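Local coordinates for oligopeptide ABC transporter, periplasmic oligopeptide-binding protein, putative (Thermotoga maritima MSB8, PDB 5IPW), which probably binds oligopeptides in the periplasm for an ABC transporter, as a putative member of the family 5 extracellular solute-binding proteins, at residues Trp63-Lys68 against Asp275-Glu280; Pro70-Gly75 against Gln300-Gly305; Arg440-Val445 against Asp486-Val491. All coordinates share one frame; numbering follows the deposited sequence.

Contact 1. Residues Trp63-Lys68 against Asp275-Glu280; sequences WRRVWK and DYVRHE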
loop_
_atom_site.group_PDB
_atom_site.type_symbol
_atom_site.label_atom_id
_atom_site.label_comp_id
_atom_site.label_asym_id
_atom_site.label_seq_id
_atom_site.Cartn_x
_atom_site.Cartn_y
_atom_site.Cartn_z
ATOM N N TRP A 63 -13.893 2.946 -21.345
ATOM C CA TRP A 63 -13.129 1.926 -20.674
ATOM C C TRP A 63 -14.107 1.066 -19.876
ATOM O O TRP A 63 -14.676 1.518 -18.871
ATOM C CB TRP A 63 -12.080 2.623 -19.788
ATOM C CG TRP A 63 -11.300 1.797 -18.822
ATOM C CD1 TRP A 63 -11.280 0.433 -18.690
ATOM C CD2 TRP A 63 -10.379 2.303 -17.859
ATOM N NE1 TRP A 63 -10.413 0.064 -17.675
ATOM C CE2 TRP A 63 -9.845 1.197 -17.159
ATOM C CE3 TRP A 63 -9.948 3.592 -17.521
ATOM C CZ2 TRP A 63 -8.911 1.348 -16.140
ATOM C CZ3 TRP A 63 -9.030 3.738 -16.511
ATOM C CH2 TRP A 63 -8.517 2.623 -15.828
ATOM N N ARG A 64 -14.290 -0.172 -20.335
ATOM C CA ARG A 64 -15.224 -1.107 -19.725
ATOM C C ARG A 64 -14.590 -1.868 -18.583
ATOM O O ARG A 64 -13.576 -2.543 -18.764
ATOM C CB ARG A 64 -15.733 -2.107 -20.763
ATOM C CG ARG A 64 -16.456 -1.455 -21.937
ATOM C CD ARG A 64 -16.720 -2.451 -23.049
ATOM N NE ARG A 64 -15.468 -2.939 -23.620
ATOM C CZ ARG A 64 -15.341 -4.024 -24.376
ATOM N NH1 ARG A 64 -16.398 -4.773 -24.692
ATOM N NH2 ARG A 64 -14.140 -4.364 -24.828
ATOM N N ARG A 65 -15.201 -1.749 -17.405
ATOM C CA ARG A 65 -14.829 -2.554 -16.251
ATOM C C ARG A 65 -16.077 -3.183 -15.641
ATOM O O ARG A 65 -17.200 -2.970 -16.115
ATOM C CB ARG A 65 -14.153 -1.688 -15.191
ATOM C CG ARG A 65 -12.966 -0.865 -15.654
ATOM C CD ARG A 65 -12.370 -0.093 -14.475
ATOM N NE ARG A 65 -11.093 -0.650 -14.031
ATOM C CZ ARG A 65 -10.778 -1.000 -12.784
ATOM N NH1 ARG A 65 -11.635 -0.863 -11.786
ATOM N NH2 ARG A 65 -9.567 -1.489 -12.527
ATOM N N VAL A 66 -15.875 -3.941 -14.571
ATOM C CA VAL A 66 -16.978 -4.498 -13.800
ATOM C C VAL A 66 -16.736 -4.287 -12.306
ATOM O O VAL A 66 -15.599 -4.371 -11.840
ATOM C CB VAL A 66 -17.177 -6.011 -14.088
ATOM C CG1 VAL A 66 -17.539 -6.233 -15.544
ATOM C CG2 VAL A 66 -15.942 -6.820 -13.735
ATOM N N TRP A 67 -17.809 -4.025 -11.562
ATOM C CA TRP A 67 -17.725 -3.933 -10.094
ATOM C C TRP A 67 -18.922 -4.575 -9.371
ATOM O O TRP A 67 -19.929 -4.943 -9.988
ATOM C CB TRP A 67 -17.546 -2.474 -9.660
ATOM C CG TRP A 67 -18.795 -1.629 -9.657
ATOM C CD1 TRP A 67 -19.879 -1.738 -10.481
ATOM C CD2 TRP A 67 -19.058 -0.514 -8.799
ATOM N NE1 TRP A 67 -20.806 -0.770 -10.179
ATOM C CE2 TRP A 67 -20.326 -0.005 -9.149
ATOM C CE3 TRP A 67 -18.344 0.102 -7.764
ATOM C CZ2 TRP A 67 -20.898 1.091 -8.500
ATOM C CZ3 TRP A 67 -18.913 1.191 -7.116
ATOM C CH2 TRP A 67 -20.180 1.672 -7.487
ATOM N N LYS A 68 -18.791 -4.681 -8.053
ATOM C CA LYS A 68 -19.811 -5.285 -7.188
ATOM C C LYS A 68 -20.750 -4.251 -6.536
ATOM O O LYS A 68 -21.228 -4.456 -5.419
ATOM C CB LYS A 68 -19.118 -6.123 -6.112
ATOM C CG LYS A 68 -18.401 -7.337 -6.678
ATOM C CD LYS A 68 -17.601 -8.066 -5.615
ATOM C CE LYS A 68 -17.022 -9.356 -6.168
ATOM N NZ LYS A 68 -16.073 -9.974 -5.210
ATOM N N ASP A 275 -12.407 9.088 -22.448
ATOM C CA ASP A 275 -13.564 9.966 -22.257
ATOM C C ASP A 275 -14.476 9.484 -21.127
ATOM O O ASP A 275 -14.948 10.283 -20.306
ATOM C CB ASP A 275 -14.378 10.060 -23.550
ATOM C CG ASP A 275 -13.731 10.944 -24.610
ATOM O OD1 ASP A 275 -12.871 11.791 -24.273
ATOM O OD2 ASP A 275 -14.116 10.815 -25.796
ATOM N N TYR A 276 -14.739 8.183 -21.109
ATOM C CA TYR A 276 -15.644 7.586 -20.138
ATOM C C TYR A 276 -15.091 6.279 -19.614
ATOM O O TYR A 276 -14.422 5.548 -20.346
ATOM C CB TYR A 276 -16.993 7.287 -20.785
ATOM C CG TYR A 276 -17.726 8.499 -21.274
ATOM C CD1 TYR A 276 -18.573 9.204 -20.434
ATOM C CD2 TYR A 276 -17.594 8.921 -22.574
ATOM C CE1 TYR A 276 -19.260 10.317 -20.883
ATOM C CE2 TYR A 276 -18.272 10.028 -23.040
ATOM C CZ TYR A 276 -19.101 10.727 -22.188
ATOM O OH TYR A 276 -19.767 11.841 -22.652
ATOM N N VAL A 277 -15.373 5.986 -18.352
ATOM C CA VAL A 277 -15.095 4.668 -17.811
ATOM C C VAL A 277 -16.381 4.159 -17.182
ATOM O O VAL A 277 -16.980 4.832 -16.343
ATOM C CB VAL A 277 -13.876 4.632 -16.846
ATOM C CG1 VAL A 277 -13.609 5.983 -16.221
ATOM C CG2 VAL A 277 -14.032 3.559 -15.775
ATOM N N ARG A 278 -16.819 2.983 -17.635
ATOM C CA ARG A 278 -18.086 2.419 -17.189
ATOM C C ARG A 278 -17.897 1.090 -16.475
ATOM O O ARG A 278 -17.222 0.186 -16.968
ATOM C CB ARG A 278 -19.084 2.324 -18.358
ATOM C CG ARG A 278 -19.322 0.962 -18.997
ATOM C CD ARG A 278 -20.019 1.148 -20.340
ATOM N NE ARG A 278 -21.134 0.235 -20.575
ATOM C CZ ARG A 278 -21.046 -0.999 -21.079
ATOM N NH1 ARG A 278 -19.882 -1.543 -21.395
ATOM N NH2 ARG A 278 -22.150 -1.709 -21.260
ATOM N N HIS A 279 -18.471 1.005 -15.282
ATOM C CA HIS A 279 -18.502 -0.233 -14.516
ATOM C C HIS A 279 -19.884 -0.859 -14.640
ATOM O O HIS A 279 -20.899 -0.179 -14.432
ATOM C CB HIS A 279 -18.202 0.034 -13.047
ATOM C CG HIS A 279 -16.800 0.485 -12.791
ATOM N ND1 HIS A 279 -16.335 1.721 -13.180
ATOM C CD2 HIS A 279 -15.766 -0.130 -12.173
ATOM C CE1 HIS A 279 -15.070 1.845 -12.826
ATOM N NE2 HIS A 279 -14.704 0.740 -12.205
ATOM N N GLU A 280 -19.916 -2.139 -15.005
ATOM C CA GLU A 280 -21.138 -2.926 -14.939
ATOM C C GLU A 280 -21.258 -3.593 -13.573
ATOM O O GLU A 280 -20.299 -4.204 -13.087
ATOM C CB GLU A 280 -21.156 -3.987 -16.031
ATOM C CG GLU A 280 -22.512 -4.667 -16.176
ATOM C CD GLU A 280 -22.623 -5.551 -17.403
ATOM O OE1 GLU A 280 -21.826 -5.401 -18.358
ATOM O OE2 GLU A 280 -23.530 -6.401 -17.405
#
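Trp63-Trp67 and Tyr276-Glu280 pair as parallel strands, joining edge strand 62-67 to strand 276-281 in a mixed sheet. Five backbone hydrogen bonds hold them. Arg65 makes two of these: its N donates to Arg278 O (2.8 Å), and its O accepts from Glu280 N (3.0 Å). Trp67 N adds another, to Glu280 O (2.9 Å).

On one face His279 packs between Arg65 and Trp67. Arg65 CB lies over the imidazole, 4.0 Å from the ring centroid. The Arg65 chain bends at chi3 (107°), which brings NH1 to His279 NE2 in a weak hydrogen bond of 3.5 Å. His279 CB sits over the five-membered ring of Trp67, 3.9 Å from its centroid, and the imidazole turns an edge toward that ring, planes at 62°. With an alanine in place of His279, Arg65 NH1 would probably lose this acceptor and a gap would open beside Trp67.

On the other face Arg64 and Arg278 run side by side. Arg64 is paired with Asp298, and Arg278 makes a cation-pi contact with Phe252. Helix 73-80 packs on Arg65, Trp67 and His279 through Ile76 and Leu79. Helix 285-293 meets Val66, and strand 252-257 continues the sheet beyond strand 276-281.

Contact 2. Residues Pro70-Gly75 against Gln300-Gly305; sequences PSDRWG and QWRHIG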
loop_
_atom_site.group_PDB
_atom_site.type_symbol
_atom_site.label_atom_id
_atom_site.label_comp_id
_atom_site.label_asym_id
_atom_site.label_seq_id
_atom_site.Cartn_x
_atom_site.Cartn_y
_atom_site.Cartn_z
ATOM N N PRO A 70 -22.091 -0.332 -5.075
ATOM C CA PRO A 70 -21.660 0.642 -4.064
ATOM C C PRO A 70 -20.710 0.093 -3.006
ATOM O O PRO A 70 -19.836 0.806 -2.529
ATOM C CB PRO A 70 -22.978 1.072 -3.430
ATOM C CG PRO A 70 -23.962 0.980 -4.550
ATOM C CD PRO A 70 -23.521 -0.175 -5.403
ATOM N N SER A 71 -20.899 -1.170 -2.648
ATOM C CA SER A 71 -19.983 -1.906 -1.781
ATOM C C SER A 71 -18.531 -1.828 -2.244
ATOM O O SER A 71 -17.607 -1.813 -1.439
ATOM C CB SER A 71 -20.409 -3.374 -1.765
ATOM O OG SER A 71 -19.392 -4.196 -1.231
ATOM N N ASP A 72 -18.343 -1.790 -3.557
ATOM C CA ASP A 72 -17.022 -1.807 -4.181
ATOM C C ASP A 72 -16.468 -0.386 -4.365
ATOM O O ASP A 72 -15.820 -0.087 -5.359
ATOM C CB ASP A 72 -17.155 -2.513 -5.540
ATOM C CG ASP A 72 -15.941 -3.326 -5.912
ATOM O OD1 ASP A 72 -14.927 -3.325 -5.174
ATOM O OD2 ASP A 72 -16.024 -3.984 -6.968
ATOM N N ARG A 73 -16.717 0.470 -3.377
ATOM C CA ARG A 73 -16.402 1.902 -3.426
ATOM C C ARG A 73 -14.934 2.177 -3.765
ATOM O O ARG A 73 -14.635 2.958 -4.669
ATOM C CB ARG A 73 -16.765 2.530 -2.068
ATOM C CG ARG A 73 -16.344 3.977 -1.852
ATOM C CD ARG A 73 -16.775 4.467 -0.475
ATOM N NE ARG A 73 -18.226 4.605 -0.380
ATOM C CZ ARG A 73 -18.922 5.680 -0.754
ATOM N NH1 ARG A 73 -18.320 6.754 -1.251
ATOM N NH2 ARG A 73 -20.242 5.689 -0.624
ATOM N N TRP A 74 -14.033 1.509 -3.054
ATOM C CA TRP A 74 -12.606 1.849 -3.094
ATOM C C TRP A 74 -11.892 1.457 -4.377
ATOM O O TRP A 74 -10.793 1.935 -4.643
ATOM C CB TRP A 74 -11.886 1.258 -1.891
ATOM C CG TRP A 74 -12.475 1.763 -0.640
ATOM C CD1 TRP A 74 -13.240 1.065 0.237
ATOM C CD2 TRP A 74 -12.411 3.105 -0.145
ATOM N NE1 TRP A 74 -13.637 1.878 1.268
ATOM C CE2 TRP A 74 -13.143 3.137 1.058
ATOM C CE3 TRP A 74 -11.790 4.278 -0.592
ATOM C CZ2 TRP A 74 -13.272 4.296 1.824
ATOM C CZ3 TRP A 74 -11.922 5.431 0.168
ATOM C CH2 TRP A 74 -12.657 5.431 1.363
ATOM N N GLY A 75 -12.510 0.592 -5.166
ATOM C CA GLY A 75 -12.011 0.295 -6.493
ATOM C C GLY A 75 -12.131 1.492 -7.409
ATOM O O GLY A 75 -11.258 1.736 -8.236
ATOM N N GLN A 300 -8.419 -4.267 -16.136
ATOM C CA GLN A 300 -8.782 -4.351 -14.735
ATOM C C GLN A 300 -7.819 -5.245 -13.997
ATOM O O GLN A 300 -7.280 -6.201 -14.546
ATOM C CB GLN A 300 -10.210 -4.878 -14.561
ATOM C CG GLN A 300 -10.734 -4.759 -13.139
ATOM C CD GLN A 300 -12.251 -4.889 -13.036
ATOM O OE1 GLN A 300 -12.987 -4.552 -13.961
ATOM N NE2 GLN A 300 -12.721 -5.369 -11.891
ATOM N N TRP A 301 -7.593 -4.894 -12.744
ATOM C CA TRP A 301 -6.800 -5.696 -11.836
ATOM C C TRP A 301 -7.631 -6.107 -10.630
ATOM O O TRP A 301 -7.453 -7.203 -10.090
ATOM C CB TRP A 301 -5.590 -4.891 -11.364
ATOM C CG TRP A 301 -4.855 -5.514 -10.222
ATOM C CD1 TRP A 301 -3.970 -6.541 -10.285
ATOM C CD2 TRP A 301 -4.939 -5.138 -8.847
ATOM N NE1 TRP A 301 -3.492 -6.835 -9.029
ATOM C CE2 TRP A 301 -4.075 -5.991 -8.127
ATOM C CE3 TRP A 301 -5.659 -4.156 -8.152
ATOM C CZ2 TRP A 301 -3.910 -5.901 -6.743
ATOM C CZ3 TRP A 301 -5.493 -4.060 -6.770
ATOM C CH2 TRP A 301 -4.625 -4.930 -6.081
ATOM N N ARG A 302 -8.548 -5.235 -10.220
ATOM C CA ARG A 302 -9.114 -5.304 -8.888
ATOM C C ARG A 302 -9.533 -6.719 -8.478
ATOM O O ARG A 302 -8.957 -7.298 -7.544
ATOM C CB ARG A 302 -10.278 -4.334 -8.744
ATOM C CG ARG A 302 -10.777 -4.242 -7.316
ATOM C CD ARG A 302 -11.632 -3.011 -7.114
ATOM N NE ARG A 302 -12.253 -2.982 -5.791
ATOM C CZ ARG A 302 -11.613 -2.734 -4.651
ATOM N NH1 ARG A 302 -10.312 -2.507 -4.637
ATOM N NH2 ARG A 302 -12.281 -2.720 -3.505
ATOM N N HIS A 303 -10.519 -7.291 -9.152
ATOM C CA HIS A 303 -10.975 -8.618 -8.731
ATOM C C HIS A 303 -10.259 -9.732 -9.461
ATOM O O HIS A 303 -10.159 -10.838 -8.950
ATOM C CB HIS A 303 -12.477 -8.711 -8.850
ATOM C CG HIS A 303 -13.170 -7.703 -7.998
ATOM N ND1 HIS A 303 -12.963 -7.625 -6.638
ATOM C CD2 HIS A 303 -14.013 -6.692 -8.311
ATOM C CE1 HIS A 303 -13.679 -6.632 -6.144
ATOM N NE2 HIS A 303 -14.321 -6.048 -7.139
ATOM N N ILE A 304 -9.725 -9.399 -10.633
ATOM C CA ILE A 304 -8.874 -10.285 -11.426
ATOM C C ILE A 304 -7.652 -10.764 -10.623
ATOM O O ILE A 304 -7.304 -11.946 -10.666
ATOM C CB ILE A 304 -8.354 -9.569 -12.705
ATOM C CG1 ILE A 304 -9.446 -8.760 -13.421
ATOM C CG2 ILE A 304 -7.741 -10.570 -13.673
ATOM C CD1 ILE A 304 -10.734 -9.505 -13.672
ATOM N N GLY A 305 -7.018 -9.837 -9.900
ATOM C CA GLY A 305 -5.750 -10.083 -9.192
ATOM C C GLY A 305 -5.798 -10.891 -7.895
ATOM O O GLY A 305 -4.751 -11.303 -7.385
#
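Asp72 meets Arg302 and His303 with its carboxylate. OD1 takes the salt bridge from Arg302, and OD2 takes a straight bond from His303. Arg302 NE donates to Asp72 OD1 at 2.8 Å, with an N-H...O angle of 164°. The oxygen lies in the guanidinium plane and is approached on its syn side, although NE stands 35° out of the carboxylate plane. Arg302 NH2 adds a second, weak bond to Asp72 OD1 at 3.2 Å. The arginine reaches this far because CG is anti to the backbone N (chi1 -172°) and the chain stays extended as far as NE.

The second polar link is a His-carboxylate hydrogen bond. His303 NE2 donates to Asp72 OD2 at 2.7 Å in a nearly straight bond. Again the syn side is used, and the oxygen lies in the ring plane. OD2 also accepts from the backbone N of Lys68, so this oxygen has two donors. The bond from NE2 probably helps to fix the turn of the imidazole.

These bonds join two connecting segments. One follows strand 62-67 and leads to helix 73-80. The other follows strand 299-300 and leads to helix 304-307. The two strands belong to different mixed sheets.

The remaining contacts are packing. The Arg302 guanidinium lies flat over the first turn of helix 73-80, with Gly75 N 3.5 Å above the middle of its plane. Gly75 CA lies close against Arg302 CD and is 3.4 Å from Arg302 NE. Within its own segment Arg302 CG sits over the His303 ring, 3.9 Å above its centre. His303 also packs on Ile288 of helix 285-293.

Contact 3. Residues Arg440-Val445 against Asp486-Val491; sequences RFTITV and DFDAMV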
loop_
_atom_site.group_PDB
_atom_site.type_symbol
_atom_site.label_atom_id
_atom_site.label_comp_id
_atom_site.label_asym_id
_atom_site.label_seq_id
_atom_site.Cartn_x
_atom_site.Cartn_y
_atom_site.Cartn_z
ATOM N N ARG A 440 12.378 -31.262 19.697
ATOM C CA ARG A 440 11.020 -31.243 19.195
ATOM C C ARG A 440 10.330 -29.950 19.601
ATOM O O ARG A 440 10.573 -29.415 20.685
ATOM C CB ARG A 440 10.240 -32.443 19.740
ATOM C CG ARG A 440 8.751 -32.444 19.409
ATOM C CD ARG A 440 8.058 -33.688 19.942
ATOM N NE ARG A 440 6.637 -33.717 19.597
ATOM C CZ ARG A 440 5.842 -34.785 19.690
ATOM N NH1 ARG A 440 6.302 -35.959 20.123
ATOM N NH2 ARG A 440 4.567 -34.679 19.338
ATOM N N PHE A 441 9.475 -29.451 18.714
ATOM C CA PHE A 441 8.570 -28.362 19.050
ATOM C C PHE A 441 7.394 -28.354 18.100
ATOM O O PHE A 441 7.406 -29.038 17.079
ATOM C CB PHE A 441 9.284 -27.010 19.050
ATOM C CG PHE A 441 9.928 -26.655 17.744
ATOM C CD1 PHE A 441 11.195 -27.129 17.429
ATOM C CD2 PHE A 441 9.282 -25.826 16.836
ATOM C CE1 PHE A 441 11.800 -26.793 16.229
ATOM C CE2 PHE A 441 9.881 -25.487 15.633
ATOM C CZ PHE A 441 11.141 -25.972 15.330
ATOM N N THR A 442 6.371 -27.589 18.459
ATOM C CA THR A 442 5.138 -27.522 17.690
ATOM C C THR A 442 5.062 -26.211 16.909
ATOM O O THR A 442 5.284 -25.134 17.459
ATOM C CB THR A 442 3.912 -27.656 18.613
ATOM O OG1 THR A 442 3.789 -29.016 19.042
ATOM C CG2 THR A 442 2.628 -27.249 17.895
ATOM N N ILE A 443 4.749 -26.325 15.620
ATOM C CA ILE A 443 4.496 -25.166 14.780
ATOM C C ILE A 443 3.016 -24.851 14.863
ATOM O O ILE A 443 2.172 -25.694 14.551
ATOM C CB ILE A 443 4.874 -25.421 13.308
ATOM C CG1 ILE A 443 6.373 -25.707 13.188
ATOM C CG2 ILE A 443 4.501 -24.220 12.444
ATOM C CD1 ILE A 443 6.790 -26.238 11.834
ATOM N N THR A 444 2.715 -23.631 15.290
ATOM C CA THR A 444 1.348 -23.171 15.415
ATOM C C THR A 444 0.970 -22.356 14.195
ATOM O O THR A 444 1.652 -21.384 13.855
ATOM C CB THR A 444 1.186 -22.276 16.650
ATOM O OG1 THR A 444 1.700 -22.956 17.798
ATOM C CG2 THR A 444 -0.288 -21.916 16.871
ATOM N N VAL A 445 -0.125 -22.749 13.546
ATOM C CA VAL A 445 -0.652 -22.014 12.404
ATOM C C VAL A 445 -2.146 -21.799 12.566
ATOM O O VAL A 445 -2.775 -22.366 13.458
ATOM C CB VAL A 445 -0.404 -22.761 11.071
ATOM C CG1 VAL A 445 1.047 -23.191 10.958
ATOM C CG2 VAL A 445 -1.309 -23.980 10.936
ATOM N N ASP A 486 2.325 -18.503 24.716
ATOM C CA ASP A 486 2.095 -19.943 24.827
ATOM C C ASP A 486 2.240 -20.576 23.454
ATOM O O ASP A 486 1.264 -21.009 22.836
ATOM C CB ASP A 486 0.700 -20.219 25.413
ATOM C CG ASP A 486 0.508 -21.673 25.837
ATOM O OD1 ASP A 486 1.334 -22.539 25.473
ATOM O OD2 ASP A 486 -0.477 -21.949 26.548
ATOM N N PHE A 487 3.481 -20.618 22.985
ATOM C CA PHE A 487 3.794 -21.238 21.711
ATOM C C PHE A 487 5.298 -21.457 21.585
ATOM O O PHE A 487 6.092 -20.802 22.257
ATOM C CB PHE A 487 3.282 -20.370 20.546
ATOM C CG PHE A 487 3.930 -19.020 20.467
ATOM C CD1 PHE A 487 3.444 -17.954 21.208
ATOM C CD2 PHE A 487 5.037 -18.815 19.660
ATOM C CE1 PHE A 487 4.050 -16.711 21.144
ATOM C CE2 PHE A 487 5.647 -17.572 19.590
ATOM C CZ PHE A 487 5.155 -16.520 20.334
ATOM N N ASP A 488 5.665 -22.387 20.715
ATOM C CA ASP A 488 7.046 -22.604 20.318
ATOM C C ASP A 488 7.354 -21.780 19.073
ATOM O O ASP A 488 8.373 -21.083 19.007
ATOM C CB ASP A 488 7.287 -24.088 20.013
ATOM C CG ASP A 488 6.854 -24.995 21.144
ATOM O OD1 ASP A 488 7.093 -24.631 22.304
ATOM O OD2 ASP A 488 6.278 -26.068 20.880
ATOM N N ALA A 489 6.471 -21.877 18.082
ATOM C CA ALA A 489 6.639 -21.154 16.827
ATOM C C ALA A 489 5.296 -20.790 16.183
ATOM O O ALA A 489 4.349 -21.585 16.191
ATOM C CB ALA A 489 7.479 -21.976 15.872
ATOM N N MET A 490 5.248 -19.579 15.624
ATOM C CA MET A 490 4.063 -19.020 14.968
ATOM C C MET A 490 4.354 -18.726 13.500
ATOM O O MET A 490 5.355 -18.060 13.182
ATOM C CB MET A 490 3.681 -17.691 15.630
ATOM C CG MET A 490 3.135 -17.794 17.042
ATOM S SD MET A 490 1.436 -18.379 17.048
ATOM C CE MET A 490 0.958 -18.033 18.729
ATOM N N VAL A 491 3.482 -19.189 12.605
ATOM C CA VAL A 491 3.590 -18.803 11.196
ATOM C C VAL A 491 2.542 -17.745 10.837
ATOM O O VAL A 491 1.405 -17.756 11.332
ATOM C CB VAL A 491 3.534 -20.003 10.198
ATOM C CG1 VAL A 491 4.153 -21.260 10.800
ATOM C CG2 VAL A 491 2.120 -20.276 9.707
HETATM O O HOH W 1 3.979 -23.591 19.403
#
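Ile443 and Thr444 pair in parallel with Ala489 and Met490. Two backbone hydrogen bonds hold them. Thr444 N donates to Ala489 O at 2.8 Å, and Thr444 O accepts from Val491 N at 3.1 Å.

Before Ala489 the segment 486-491 is not yet strand, and other groups take over. The Asp488 side chain stands in for a backbone acceptor: Thr442 N donates to its OD2 at 2.9 Å, nearly straight at 170°. OD2 is met on its anti side. Its mate OD1 accepts from His347 NE2, so both carboxylate oxygens are held. The Asp488 CG is anti to its carbonyl carbon (chi1 -53°), beside its own N, which sets OD2 beside Thr442 N and Phe441 CB. A water fills in next to it. It donates to Thr442 O at 2.8 Å and is bonded to Thr444 OG1 at 2.9 Å. Asp488 N also points at it, though the modelled distance there is doubtfully short. Thr444 OG1 has a second partner in Glu471.

Apolar packing divides between the two faces of the sheet. On one, Ile443 CG2 meets Val491 CG1, and Phe441 CE2 lies 4.3 Å from Ala489 CB. On the other, Thr444 and Met490 run side by side. Met490 bends at chi2 (-76°), which places SD 3.9 Å from Thr444 CB. Its CG lies over a face of the Phe487 ring.

Helix 448-462 packs on Ile443 and Val491, helix 475-484 on Thr444 and Met490. Strand 440-445, helix 448-462 and strand 467-472 form a beta-alpha-beta crossover, and helix 475-484 leads back to strand 489-494. With antiparallel strand 340-343 next in order, this sheet is consistent with the type II periplasmic binding protein fold.

Overall arrangement
Contacts 1 and 2 are neighbours, with centres 11 Å apart, and their segments alternate along the chain. Strand 62-67 is followed, after a short connection, by helix 73-80, so one piece of chain serves both. They also touch: Gln300 OE1 probably accepts a hydrogen bond from Val66 N. Together they tie the chain near residues 63-75 to residues 275-305, more than 200 positions later. Contact 3 opens only after both have closed. Its centre lies about 46 Å from that of contact 1 and 36 Å from that of contact 2, in a separate mixed sheet. The arrangement suits a solute-binding protein built of distinct lobes, with contacts 1 and 2 in one region and contact 3 in another.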